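Local coordinates for protein catalase (Corynebacterium glutamicum, PDB 4B7H) that breaks down hydrogen peroxide to water and oxygen at a heme iron, carries bound NADPH, and is held here with the inhibitor nitric oxide, at residues 261-265 with 266-270; 84-87 with 88-91; 156-159 with 160-164; 177-180 with 181-185; 277-280 with 281-284. One frame throughout, in Å; residues are numbered along the deposited sequence.

Contact 1 (261-265 with 266-270)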
loop_
_atom_site.group_PDB
_atom_site.type_symbol
_atom_site.label_atom_id
_atom_site.label_comp_id
_atom_site.label_asym_id
_atom_site.label_seq_id
_atom_site.Cartn_x
_atom_site.Cartn_y
_atom_site.Cartn_z
ATOM N N ASN A 261 17.508 26.843 13.326
ATOM C CA ASN A 261 18.412 27.637 14.148
ATOM C C ASN A 261 17.767 28.930 14.649
ATOM O O ASN A 261 17.940 29.301 15.808
ATOM C CB ASN A 261 19.696 27.960 13.378
ATOM C CG ASN A 261 20.639 26.774 13.272
ATOM O OD1 ASN A 261 20.604 25.860 14.091
ATOM N ND2 ASN A 261 21.507 26.800 12.268
ATOM N N ALA A 262 17.016 29.610 13.783
ATOM C CA ALA A 262 16.372 30.866 14.169
ATOM C C ALA A 262 15.440 30.631 15.349
ATOM O O ALA A 262 15.454 31.369 16.342
ATOM C CB ALA A 262 15.605 31.456 13.004
ATOM N N ILE A 263 14.637 29.584 15.258
ATOM C CA ILE A 263 13.683 29.308 16.321
ATOM C C ILE A 263 14.382 28.829 17.599
ATOM O O ILE A 263 14.006 29.240 18.701
ATOM C CB ILE A 263 12.584 28.339 15.853
ATOM C CG1 ILE A 263 11.740 29.031 14.784
ATOM C CG2 ILE A 263 11.708 27.888 17.024
ATOM C CD1 ILE A 263 10.732 28.137 14.143
ATOM N N GLU A 264 15.413 27.996 17.450
ATOM C CA GLU A 264 16.178 27.528 18.608
ATOM C C GLU A 264 16.829 28.693 19.356
ATOM O O GLU A 264 16.962 28.663 20.587
ATOM C CB GLU A 264 17.254 26.528 18.171
ATOM C CG GLU A 264 16.729 25.149 17.826
ATOM C CD GLU A 264 16.041 24.471 19.003
ATOM O OE1 GLU A 264 16.678 24.363 20.072
ATOM O OE2 GLU A 264 14.860 24.055 18.860
ATOM N N ASN A 265 17.214 29.723 18.608
ATOM C CA ASN A 265 17.904 30.878 19.174
ATOM C C ASN A 265 16.953 31.963 19.663
ATOM O O ASN A 265 17.388 32.995 20.162
ATOM C CB ASN A 265 18.888 31.470 18.157
ATOM C CG ASN A 265 20.010 30.517 17.804
ATOM O OD1 ASN A 265 20.344 29.617 18.576
ATOM N ND2 ASN A 265 20.603 30.711 16.630
ATOM N N GLY A 266 15.652 31.743 19.511
ATOM C CA GLY A 266 14.674 32.713 19.971
ATOM C C GLY A 266 14.399 33.850 19.002
ATOM O O GLY A 266 13.707 34.815 19.348
ATOM N N ASP A 267 14.943 33.746 17.792
ATOM C CA ASP A 267 14.731 34.761 16.765
ATOM C C ASP A 267 13.497 34.396 15.943
ATOM O O ASP A 267 13.598 34.038 14.760
ATOM C CB ASP A 267 15.974 34.870 15.873
ATOM C CG ASP A 267 15.923 36.059 14.929
ATOM O OD1 ASP A 267 15.098 36.971 15.145
ATOM O OD2 ASP A 267 16.726 36.086 13.970
ATOM N N PHE A 268 12.337 34.483 16.578
ATOM C CA PHE A 268 11.100 34.005 15.972
ATOM C C PHE A 268 10.664 34.885 14.805
ATOM O O PHE A 268 10.438 36.078 14.984
ATOM C CB PHE A 268 9.988 33.971 17.020
ATOM C CG PHE A 268 10.334 33.192 18.268
ATOM C CD1 PHE A 268 10.959 31.948 18.196
ATOM C CD2 PHE A 268 10.030 33.713 19.520
ATOM C CE1 PHE A 268 11.263 31.238 19.357
ATOM C CE2 PHE A 268 10.330 33.017 20.672
ATOM C CZ PHE A 268 10.948 31.774 20.593
ATOM N N PRO A 269 10.526 34.299 13.604
ATOM C CA PRO A 269 10.101 35.092 12.447
ATOM C C PRO A 269 8.609 35.416 12.493
ATOM O O PRO A 269 7.795 34.605 12.972
ATOM C CB PRO A 269 10.422 34.182 11.258
ATOM C CG PRO A 269 10.306 32.802 11.809
ATOM C CD PRO A 269 10.803 32.898 13.241
ATOM N N ILE A 270 8.267 36.604 11.998
ATOM C CA ILE A 270 6.906 37.115 12.041
ATOM C C ILE A 270 6.483 37.571 10.649
ATOM O O ILE A 270 7.307 38.061 9.868
ATOM C CB ILE A 270 6.808 38.300 13.034
ATOM C CG1 ILE A 270 7.150 37.839 14.452
ATOM C CG2 ILE A 270 5.426 38.937 13.009
ATOM C CD1 ILE A 270 7.467 38.973 15.396
#

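Contact 2 (84-87 with 88-91)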
loop_
_atom_site.group_PDB
_atom_site.type_symbol
_atom_site.label_atom_id
_atom_site.label_comp_id
_atom_site.label_asym_id
_atom_site.label_seq_id
_atom_site.Cartn_x
_atom_site.Cartn_y
_atom_site.Cartn_z
ATOM N N GLU A 84 -6.906 43.401 14.339
ATOM C CA GLU A 84 -7.876 44.294 13.716
ATOM C C GLU A 84 -9.270 43.682 13.789
ATOM O O GLU A 84 -9.413 42.510 14.125
ATOM C CB GLU A 84 -7.498 44.536 12.256
ATOM C CG GLU A 84 -6.174 45.243 12.074
ATOM C CD GLU A 84 -6.265 46.726 12.386
ATOM O OE1 GLU A 84 -7.238 47.375 11.944
ATOM O OE2 GLU A 84 -5.366 47.241 13.081
ATOM N N ASP A 85 -10.292 44.482 13.497
ATOM C CA ASP A 85 -11.662 43.979 13.421
ATOM C C ASP A 85 -12.089 43.809 11.960
ATOM O O ASP A 85 -12.379 44.793 11.276
ATOM C CB ASP A 85 -12.617 44.924 14.165
ATOM C CG ASP A 85 -14.026 44.374 14.280
ATOM O OD1 ASP A 85 -14.356 43.390 13.584
ATOM O OD2 ASP A 85 -14.813 44.928 15.070
ATOM N N VAL A 86 -12.125 42.561 11.486
ATOM C CA VAL A 86 -12.584 42.263 10.126
ATOM C C VAL A 86 -13.939 41.551 10.137
ATOM O O VAL A 86 -14.342 40.949 9.140
ATOM C CB VAL A 86 -11.548 41.433 9.309
ATOM C CG1 VAL A 86 -10.300 42.259 9.058
ATOM C CG2 VAL A 86 -11.202 40.115 10.015
ATOM N N SER A 87 -14.649 41.647 11.262
ATOM C CA SER A 87 -15.934 40.969 11.426
ATOM C C SER A 87 -17.005 41.443 10.445
ATOM O O SER A 87 -17.954 40.716 10.166
ATOM C CB SER A 87 -16.442 41.079 12.868
ATOM O OG SER A 87 -16.775 42.421 13.191
ATOM N N GLU A 88 -16.876 42.653 9.907
ATOM C CA GLU A 88 -17.827 43.092 8.892
ATOM C C GLU A 88 -17.685 42.268 7.609
ATOM O O GLU A 88 -18.637 42.148 6.835
ATOM C CB GLU A 88 -17.685 44.588 8.601
ATOM C CG GLU A 88 -16.359 44.989 7.999
ATOM C CD GLU A 88 -16.207 46.492 7.905
ATOM O OE1 GLU A 88 -16.999 47.120 7.170
ATOM O OE2 GLU A 88 -15.297 47.044 8.569
ATOM N N TYR A 89 -16.511 41.670 7.403
ATOM C CA TYR A 89 -16.239 40.913 6.182
ATOM C C TYR A 89 -16.327 39.391 6.316
ATOM O O TYR A 89 -16.708 38.701 5.366
ATOM C CB TYR A 89 -14.852 41.257 5.656
ATOM C CG TYR A 89 -14.584 42.732 5.519
ATOM C CD1 TYR A 89 -15.222 43.482 4.541
ATOM C CD2 TYR A 89 -13.670 43.365 6.347
ATOM C CE1 TYR A 89 -14.970 44.832 4.404
ATOM C CE2 TYR A 89 -13.408 44.712 6.219
ATOM C CZ TYR A 89 -14.061 45.439 5.244
ATOM O OH TYR A 89 -13.808 46.778 5.113
ATOM N N THR A 90 -15.935 38.858 7.470
ATOM C CA THR A 90 -15.949 37.407 7.655
ATOM C C THR A 90 -16.364 37.002 9.057
ATOM O O THR A 90 -16.041 37.681 10.037
ATOM C CB THR A 90 -14.578 36.759 7.331
ATOM O OG1 THR A 90 -14.669 35.334 7.490
ATOM C CG2 THR A 90 -13.494 37.302 8.257
ATOM N N LYS A 91 -17.087 35.889 9.136
ATOM C CA LYS A 91 -17.474 35.309 10.408
ATOM C C LYS A 91 -16.528 34.189 10.816
ATOM O O LYS A 91 -16.751 33.542 11.842
ATOM C CB LYS A 91 -18.899 34.756 10.334
ATOM C CG LYS A 91 -19.045 33.546 9.409
ATOM C CD LYS A 91 -20.446 32.946 9.462
ATOM C CE LYS A 91 -20.572 31.735 8.547
ATOM N NZ LYS A 91 -21.952 31.182 8.579
HETATM O O HOH W 1 -15.033 44.949 10.754
#

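Contact 3 (156-159 with 160-164)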
loop_
_atom_site.group_PDB
_atom_site.type_symbol
_atom_site.label_atom_id
_atom_site.label_comp_id
_atom_site.label_asym_id
_atom_site.label_seq_id
_atom_site.Cartn_x
_atom_site.Cartn_y
_atom_site.Cartn_z
ATOM N N PRO A 156 -0.321 18.790 -14.343
ATOM C CA PRO A 156 0.658 17.696 -14.468
ATOM C C PRO A 156 1.641 17.907 -15.622
ATOM O O PRO A 156 2.782 17.472 -15.524
ATOM C CB PRO A 156 -0.223 16.461 -14.693
ATOM C CG PRO A 156 -1.497 16.806 -13.967
ATOM C CD PRO A 156 -1.702 18.268 -14.314
ATOM N N ASP A 157 1.220 18.589 -16.685
ATOM C CA ASP A 157 2.136 18.898 -17.777
ATOM C C ASP A 157 3.256 19.813 -17.305
ATOM O O ASP A 157 4.437 19.573 -17.574
ATOM C CB ASP A 157 1.385 19.544 -18.941
ATOM C CG ASP A 157 0.346 18.626 -19.524
ATOM O OD1 ASP A 157 0.728 17.519 -19.973
ATOM O OD2 ASP A 157 -0.843 19.004 -19.537
ATOM N N PHE A 158 2.888 20.861 -16.582
ATOM C CA PHE A 158 3.882 21.783 -16.076
ATOM C C PHE A 158 4.845 21.070 -15.128
ATOM O O PHE A 158 6.070 21.192 -15.255
ATOM C CB PHE A 158 3.221 22.957 -15.365
ATOM C CG PHE A 158 4.174 23.758 -14.553
ATOM C CD1 PHE A 158 5.281 24.354 -15.151
ATOM C CD2 PHE A 158 4.002 23.874 -13.183
ATOM C CE1 PHE A 158 6.189 25.085 -14.393
ATOM C CE2 PHE A 158 4.903 24.599 -12.421
ATOM C CZ PHE A 158 6.005 25.197 -13.025
ATOM N N ILE A 159 4.307 20.323 -14.168
ATOM C CA ILE A 159 5.174 19.667 -13.193
ATOM C C ILE A 159 6.083 18.621 -13.852
ATOM O O ILE A 159 7.282 18.569 -13.557
ATOM C CB ILE A 159 4.377 19.091 -12.013
ATOM C CG1 ILE A 159 3.662 20.222 -11.247
ATOM C CG2 ILE A 159 5.286 18.298 -11.087
ATOM C CD1 ILE A 159 4.586 21.271 -10.607
ATOM N N HIS A 160 5.524 17.667 -14.802
ATOM C CA HIS A 160 6.508 16.845 -15.510
ATOM C C HIS A 160 7.537 17.733 -16.219
ATOM O O HIS A 160 8.741 17.452 -16.198
ATOM C CB HIS A 160 5.857 15.964 -16.574
ATOM C CG HIS A 160 4.884 14.941 -16.067
ATOM N ND1 HIS A 160 3.979 14.255 -16.849
ATOM C CD2 HIS A 160 4.693 14.493 -14.804
ATOM C CE1 HIS A 160 3.291 13.424 -16.086
ATOM N NE2 HIS A 160 3.701 13.553 -14.841
ATOM N N SER A 161 7.224 18.823 -16.789
ATOM C CA SER A 161 8.229 19.576 -17.544
ATOM C C SER A 161 9.334 20.131 -16.651
ATOM O O SER A 161 10.454 20.373 -17.113
ATOM C CB SER A 161 7.594 20.700 -18.381
ATOM O OG SER A 161 7.297 21.845 -17.597
ATOM N N GLN A 162 9.016 20.317 -15.372
ATOM C CA GLN A 162 9.974 20.784 -14.373
ATOM C C GLN A 162 10.790 19.678 -13.717
ATOM O O GLN A 162 11.751 19.968 -12.990
ATOM C CB GLN A 162 9.226 21.547 -13.288
ATOM C CG GLN A 162 8.726 22.879 -13.790
ATOM C CD GLN A 162 9.872 23.851 -13.946
ATOM O OE1 GLN A 162 10.676 24.025 -13.021
ATOM N NE2 GLN A 162 9.984 24.468 -15.122
ATOM N N LYS A 163 10.392 18.426 -13.955
ATOM C CA LYS A 163 11.039 17.265 -13.354
ATOM C C LYS A 163 11.956 16.573 -14.373
ATOM O O LYS A 163 12.624 17.257 -15.146
ATOM C CB LYS A 163 10.006 16.334 -12.697
ATOM C CG LYS A 163 9.399 16.919 -11.414
ATOM C CD LYS A 163 8.398 15.956 -10.786
ATOM C CE LYS A 163 8.150 16.218 -9.298
ATOM N NZ LYS A 163 9.337 15.885 -8.455
ATOM N N ARG A 164 12.024 15.248 -14.375
ATOM C CA ARG A 164 13.050 14.563 -15.149
ATOM C C ARG A 164 12.521 13.898 -16.405
ATOM O O ARG A 164 11.406 13.358 -16.419
ATOM C CB ARG A 164 13.754 13.525 -14.277
ATOM C CG ARG A 164 14.378 14.158 -13.054
ATOM C CD ARG A 164 14.837 13.151 -11.999
ATOM N NE ARG A 164 15.287 13.897 -10.829
ATOM C CZ ARG A 164 16.492 14.452 -10.712
ATOM N NH1 ARG A 164 17.394 14.288 -11.674
ATOM N NH2 ARG A 164 16.798 15.164 -9.628
#

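Contact 4 (177-180 with 181-185)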
loop_
_atom_site.group_PDB
_atom_site.type_symbol
_atom_site.label_atom_id
_atom_site.label_comp_id
_atom_site.label_asym_id
_atom_site.label_seq_id
_atom_site.Cartn_x
_atom_site.Cartn_y
_atom_site.Cartn_z
ATOM N N TRP A 177 11.526 25.117 -21.173
ATOM C CA TRP A 177 11.208 26.254 -22.031
ATOM C C TRP A 177 10.249 25.890 -23.161
ATOM O O TRP A 177 9.457 26.735 -23.598
ATOM C CB TRP A 177 12.487 26.890 -22.578
ATOM C CG TRP A 177 13.240 27.612 -21.511
ATOM C CD1 TRP A 177 14.363 27.185 -20.854
ATOM C CD2 TRP A 177 12.893 28.873 -20.936
ATOM N NE1 TRP A 177 14.740 28.117 -19.914
ATOM C CE2 TRP A 177 13.852 29.163 -19.948
ATOM C CE3 TRP A 177 11.867 29.798 -21.174
ATOM C CZ2 TRP A 177 13.816 30.336 -19.192
ATOM C CZ3 TRP A 177 11.825 30.951 -20.415
ATOM C CH2 TRP A 177 12.798 31.216 -19.443
ATOM N N ASP A 178 10.311 24.651 -23.646
ATOM C CA ASP A 178 9.344 24.199 -24.645
ATOM C C ASP A 178 7.943 24.303 -24.049
ATOM O O ASP A 178 7.030 24.852 -24.676
ATOM C CB ASP A 178 9.637 22.761 -25.087
ATOM C CG ASP A 178 8.790 22.324 -26.273
ATOM O OD1 ASP A 178 8.586 23.141 -27.195
ATOM O OD2 ASP A 178 8.325 21.159 -26.276
ATOM N N PHE A 179 7.777 23.814 -22.819
ATOM C CA PHE A 179 6.470 23.905 -22.178
ATOM C C PHE A 179 6.071 25.357 -21.935
ATOM O O PHE A 179 4.969 25.767 -22.311
ATOM C CB PHE A 179 6.391 23.134 -20.856
ATOM C CG PHE A 179 5.050 23.284 -20.180
ATOM C CD1 PHE A 179 3.960 22.529 -20.609
ATOM C CD2 PHE A 179 4.855 24.224 -19.174
ATOM C CE1 PHE A 179 2.709 22.686 -20.032
ATOM C CE2 PHE A 179 3.597 24.392 -18.593
ATOM C CZ PHE A 179 2.525 23.613 -19.024
ATOM N N TRP A 180 6.955 26.132 -21.313
ATOM C CA TRP A 180 6.616 27.514 -20.972
ATOM C C TRP A 180 6.222 28.348 -22.192
ATOM O O TRP A 180 5.232 29.081 -22.147
ATOM C CB TRP A 180 7.758 28.191 -20.227
ATOM C CG TRP A 180 7.817 27.919 -18.741
ATOM C CD1 TRP A 180 6.765 27.673 -17.891
ATOM C CD2 TRP A 180 9.001 27.906 -17.929
ATOM N NE1 TRP A 180 7.235 27.500 -16.601
ATOM C CE2 TRP A 180 8.599 27.638 -16.601
ATOM C CE3 TRP A 180 10.361 28.091 -18.200
ATOM C CZ2 TRP A 180 9.514 27.563 -15.545
ATOM C CZ3 TRP A 180 11.266 28.004 -17.156
ATOM C CH2 TRP A 180 10.840 27.743 -15.843
ATOM N N THR A 181 6.987 28.245 -23.278
ATOM C CA THR A 181 6.656 29.024 -24.476
ATOM C C THR A 181 5.407 28.529 -25.199
ATOM O O THR A 181 4.755 29.299 -25.908
ATOM C CB THR A 181 7.824 29.100 -25.484
ATOM O OG1 THR A 181 8.122 27.790 -25.985
ATOM C CG2 THR A 181 9.056 29.710 -24.841
ATOM N N ARG A 182 5.078 27.249 -25.047
ATOM C CA ARG A 182 3.863 26.721 -25.656
ATOM C C ARG A 182 2.649 26.922 -24.748
ATOM O O ARG A 182 1.511 26.738 -25.179
ATOM C CB ARG A 182 4.045 25.255 -26.058
ATOM C CG ARG A 182 5.046 25.079 -27.198
ATOM C CD ARG A 182 5.258 23.618 -27.605
ATOM N NE ARG A 182 6.246 23.562 -28.674
ATOM C CZ ARG A 182 5.962 23.769 -29.955
ATOM N NH1 ARG A 182 4.710 24.009 -30.331
ATOM N NH2 ARG A 182 6.929 23.740 -30.863
ATOM N N ALA A 183 2.898 27.319 -23.499
ATOM C CA ALA A 183 1.839 27.679 -22.556
ATOM C C ALA A 183 2.095 29.103 -22.083
ATOM O O ALA A 183 2.495 29.321 -20.939
ATOM C CB ALA A 183 1.822 26.708 -21.367
ATOM N N PRO A 184 1.873 30.088 -22.967
ATOM C CA PRO A 184 2.272 31.471 -22.695
ATOM C C PRO A 184 1.553 32.109 -21.515
ATOM O O PRO A 184 2.002 33.154 -21.046
ATOM C CB PRO A 184 1.930 32.205 -24.001
ATOM C CG PRO A 184 0.878 31.348 -24.657
ATOM C CD PRO A 184 1.273 29.942 -24.304
ATOM N N GLU A 185 0.473 31.498 -21.030
ATOM C CA GLU A 185 -0.141 31.948 -19.781
ATOM C C GLU A 185 0.866 31.931 -18.619
ATOM O O GLU A 185 0.658 32.603 -17.595
ATOM C CB GLU A 185 -1.375 31.107 -19.432
ATOM C CG GLU A 185 -1.107 29.621 -19.175
ATOM C CD GLU A 185 -1.397 28.759 -20.388
ATOM O OE1 GLU A 185 -0.945 29.118 -21.498
ATOM O OE2 GLU A 185 -2.099 27.726 -20.240
#

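Contact 5 (277-280 with 281-284)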
loop_
_atom_site.group_PDB
_atom_site.type_symbol
_atom_site.label_atom_id
_atom_site.label_comp_id
_atom_site.label_asym_id
_atom_site.label_seq_id
_atom_site.Cartn_x
_atom_site.Cartn_y
_atom_site.Cartn_z
ATOM N N ILE A 277 -9.523 43.182 -0.430
ATOM C CA ILE A 277 -10.947 42.892 -0.396
ATOM C C ILE A 277 -11.634 43.540 -1.590
ATOM O O ILE A 277 -11.648 44.767 -1.715
ATOM C CB ILE A 277 -11.591 43.380 0.923
ATOM C CG1 ILE A 277 -10.930 42.690 2.124
ATOM C CG2 ILE A 277 -13.103 43.131 0.911
ATOM C CD1 ILE A 277 -11.472 43.143 3.468
ATOM N N MET A 278 -12.181 42.711 -2.476
ATOM C CA MET A 278 -12.935 43.198 -3.623
ATOM C C MET A 278 -14.427 42.973 -3.410
ATOM O O MET A 278 -14.877 41.840 -3.275
ATOM C CB MET A 278 -12.476 42.494 -4.899
ATOM C CG MET A 278 -13.304 42.844 -6.131
ATOM S SD MET A 278 -12.835 41.864 -7.573
ATOM C CE MET A 278 -11.230 42.550 -7.966
ATOM N N PRO A 279 -15.208 44.061 -3.363
ATOM C CA PRO A 279 -16.659 43.892 -3.230
ATOM C C PRO A 279 -17.207 42.953 -4.307
ATOM O O PRO A 279 -16.721 42.964 -5.447
ATOM C CB PRO A 279 -17.193 45.315 -3.430
ATOM C CG PRO A 279 -16.070 46.186 -2.956
ATOM C CD PRO A 279 -14.815 45.482 -3.402
ATOM N N PHE A 280 -18.189 42.137 -3.939
ATOM C CA PHE A 280 -18.770 41.153 -4.844
ATOM C C PHE A 280 -19.188 41.802 -6.162
ATOM O O PHE A 280 -18.950 41.252 -7.241
ATOM C CB PHE A 280 -19.966 40.485 -4.159
ATOM C CG PHE A 280 -20.498 39.269 -4.874
ATOM C CD1 PHE A 280 -19.957 38.009 -4.638
ATOM C CD2 PHE A 280 -21.568 39.379 -5.753
ATOM C CE1 PHE A 280 -20.465 36.886 -5.282
ATOM C CE2 PHE A 280 -22.076 38.268 -6.399
ATOM C CZ PHE A 280 -21.520 37.015 -6.166
ATOM N N GLU A 281 -19.781 42.992 -6.078
ATOM C CA GLU A 281 -20.286 43.675 -7.268
ATOM C C GLU A 281 -19.196 44.312 -8.148
ATOM O O GLU A 281 -19.476 44.726 -9.272
ATOM C CB GLU A 281 -21.349 44.709 -6.885
ATOM C CG GLU A 281 -20.822 45.891 -6.098
ATOM C CD GLU A 281 -20.841 45.674 -4.593
ATOM O OE1 GLU A 281 -20.766 44.508 -4.140
ATOM O OE2 GLU A 281 -20.933 46.683 -3.859
ATOM N N ASP A 282 -17.965 44.386 -7.639
ATOM C CA ASP A 282 -16.826 44.920 -8.403
ATOM C C ASP A 282 -16.283 43.916 -9.420
ATOM O O ASP A 282 -15.611 44.296 -10.385
ATOM C CB ASP A 282 -15.662 45.273 -7.467
ATOM C CG ASP A 282 -15.790 46.646 -6.833
ATOM O OD1 ASP A 282 -16.918 47.182 -6.755
ATOM O OD2 ASP A 282 -14.742 47.185 -6.398
ATOM N N ALA A 283 -16.540 42.634 -9.184
ATOM C CA ALA A 283 -15.884 41.569 -9.950
ATOM C C ALA A 283 -16.074 41.617 -11.469
ATOM O O ALA A 283 -15.111 41.477 -12.218
ATOM C CB ALA A 283 -16.283 40.195 -9.403
ATOM N N GLU A 284 -17.301 41.822 -11.937
ATOM C CA GLU A 284 -17.590 41.753 -13.369
ATOM C C GLU A 284 -16.890 42.838 -14.190
ATOM O O GLU A 284 -16.539 42.619 -15.351
ATOM C CB GLU A 284 -19.105 41.780 -13.626
ATOM C CG GLU A 284 -19.840 42.963 -13.016
ATOM C CD GLU A 284 -21.353 42.838 -13.115
ATOM O OE1 GLU A 284 -21.910 43.141 -14.191
ATOM O OE2 GLU A 284 -21.987 42.439 -12.114
HETATM O O HOH W 2 -19.654 41.521 -10.085
HETATM O O HOH W 3 -19.509 42.836 -1.395
#

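Contact 1 (261-265 with 266-270)
G266 meets I263 and A262 at the point where helix 254-264 stops. Its amide donates to I263 O (G266 N to I263 O 3.1 Å), reaching that oxygen from well above the carbonyl plane. A positive phi of 83° turns the chain out of the helix, and with the next bond it completes a Schellman motif. D267 follows with the second bond back into the last turn: its N lies 2.8 Å from A262 O, and the N-H...O angle of 137° marks it as bent. D267 is also the centre of an inverse gamma turn, closed by a weak bond from F268 N to G266 O. F268 then folds back over the turn. With CG beside its own backbone N (chi1 -54°), the ring is set with one face over G266 O. That oxygen lies 3.8 Å above the ring plane, over its centre. F268 CE1 comes to 3.5 Å from I263 O. The same carbon is 4.1 Å from I263 CG2, the two side chains crossing at about a right angle. P269 adds a looser apolar touch, its CD 4.3 Å from I263 CG1. Beyond the turn the chain enters strand 270-279, which pairs with strand 305-314; the turn linking helix 254-264 to strand 270-279 packs on strand 305-314 through F268, against I311 and N313, and through P269, against L312.

Contact 2 (84-87 with 88-91)
V86 and T90 lie side by side and point the same way, V86 CG2 standing 4.0 Å from T90 CG2, while Y89 CD2 lies 4.1 Å from V86 CB. The backbone sets this grouping. V86 O accepts two amides: T90 N at 3.1 Å, in the carbonyl plane, and Y89 N at 2.9 Å, from above that plane. In the conformer given, E88 is folded with its CG 3.4 Å above the Y89 ring plane, over the centre of one face; chi1 of 64°, which tucks CG between the backbone N and carbonyl carbon, puts it there. D85 and S87 form the polar side. D85 OD1 accepts S87 N at 2.9 Å, an Asx turn, and also S87 OG, with S87 OG to D85 OD1 2.6 Å on the syn lone pair. A water links D85 O to E88 N and, in the same conformer, to E88 OE2. Outside the turn, T90 OG1 bonds to G336 O, and W216 of strand 214-217 packs on V86, Y89 and T90. Chemically, one carboxylate oxygen and one carbonyl oxygen each gather two donors, which fixes the rotation of S87 and the course of the backbone.

Contact 3 (156-159 with 160-164)
Hydrogen bonds from H160, S161 and Q162 back to the preceding turn carry the backbone part of this contact. H160 N to P156 O is 2.8 Å and nearly straight at 171°, S161 N reaches D157 O at 3.0 Å, and Q162 N reaches F158 O with a more bent geometry. F158 O is gripped twice, because S161 OG also donates to F158 O (2.7 Å); a chi1 of 80° folds OG back.

Van der Waals contact joins the side chains. Q162 CG lies 3.4 Å from F158 CE1, with the amide plane 29° from the ring plane, and I159 runs alongside K163, I159 CG2 3.9 Å from K163 CD.

A carbonyl over a ring face stands apart: P156 O sits 3.3 Å above the H160 ring, offset toward the rim.

Polar ends bond partly to other subunits (D157 to K55 and H160 to E62 of the second, H160 ND1 to S396 of the third) and partly within the chain, D157 to K154 and K163 NZ to A111. The i to i+4 bonds, with a serine hydroxyl folded back to i-3, are those of an alpha-helix, here helix 155-162, buried between subunits beside the heme pocket, with the I159 side chain about 5 Å from the bound nitric oxide.

Contact 4 (177-180 with 181-185)
W177 O is the acceptor for both groups of T181: the amide (T181 N to W177 O 2.9 Å, nearly straight) and the hydroxyl (T181 OG1 to W177 O 2.9 Å) reach it from opposite faces of its carbonyl plane. The hydroxyl can do so because its first torsion places OG1 between the backbone N and the carbonyl carbon, turned back toward the helix, and it is also bonded to R490. Within the first segment, W180 CE3 stands 3.7 Å above one face of the W177 indole, with W177 CD2 at the edge of the W180 ring.

D178 comes next, pairing with R182 one turn on. Their salt bridge runs from R182 NE to D178 OD1 (2.8 Å), met on the syn side but 29° out of the carboxylate plane, while the oxygen lies almost in the guanidinium plane; the two flat groups are 75° apart. An extended arginine chain carries NE alongside the aspartate, whose OD2 is bonded to Y397 of the third subunit. R182 N also donates to D178 O.

F179 offers a ring face to A183: A183 CB makes a CH-pi contact, 4.2 Å from the F179 ring centroid and 21° off the normal. The A183 amide bonds back to F179 O and W180 O are both weak. W180 itself packs on F148 and on helix 187-194.

Such i to i+4 pairing is alpha-helical, and the weakened A183 amide bonds mark the C-terminal end of helix 173-182, which lies against helices 155-162 and 487-498 and the third subunit.

Contact 5 (277-280 with 281-284)
M278 meets D282 and A283 through apolar contact as the chain leaves strand 270-279. M278 CG lies 3.6 Å from D282 CB, and the sulfur continues toward A283, with M278 SD 4.2 Å from A283 CB.

Carboxylate oxygens make van der Waals contact with the proline ring. D282 crosses P279 obliquely, and D282 OD2 comes to 3.4 Å from P279 CD. E281 folds back as well: with CG tucked between its backbone N and carbonyl carbon (chi1 68°) and a bend at chi2, E281 OE1 reaches 3.7 Å from P279 CB.

Across the two segments there are two backbone bonds, one of them weak. D282 N donates to P279 O (2.9 Å), the donor standing above the carbonyl plane, and A283 N to F280 O is weak at 3.4 Å.

Two waters supplement them. One takes the amide of E284 and donates to F280 O; the other takes the amide of F280 and donates weakly to E281 OE1. The F280 ring meets W225 at about 15° between planes.

The turn thus rests on one sound backbone bond and on waters that serve its amides, while Y302 OH holds D282 OD2 and D282 CB packs on M278 CG.

In chain order the contacts run 2, 3, 4, 1, 5, all within the catalase domain. Contacts 3 and 4 sit on two successive helices, their centres about 12 Å apart; they touch through F158, D157 and Q162 against F179 and W180. Contacts 2 and 5, with centres about 17 Å apart, touch where Y89 meets I277. Contacts 1 and 5 lie at the two ends of one strand, their centres about 39 Å apart. Contact 3 lies across the chain's centre from contacts 1 and 2. Thus contacts 1, 2 and 5 are turns at strand ends or between strands, contact 1 also closing a helix, while contact 3 adjoins the heme pocket and contacts 3 and 4 both meet the third subunit.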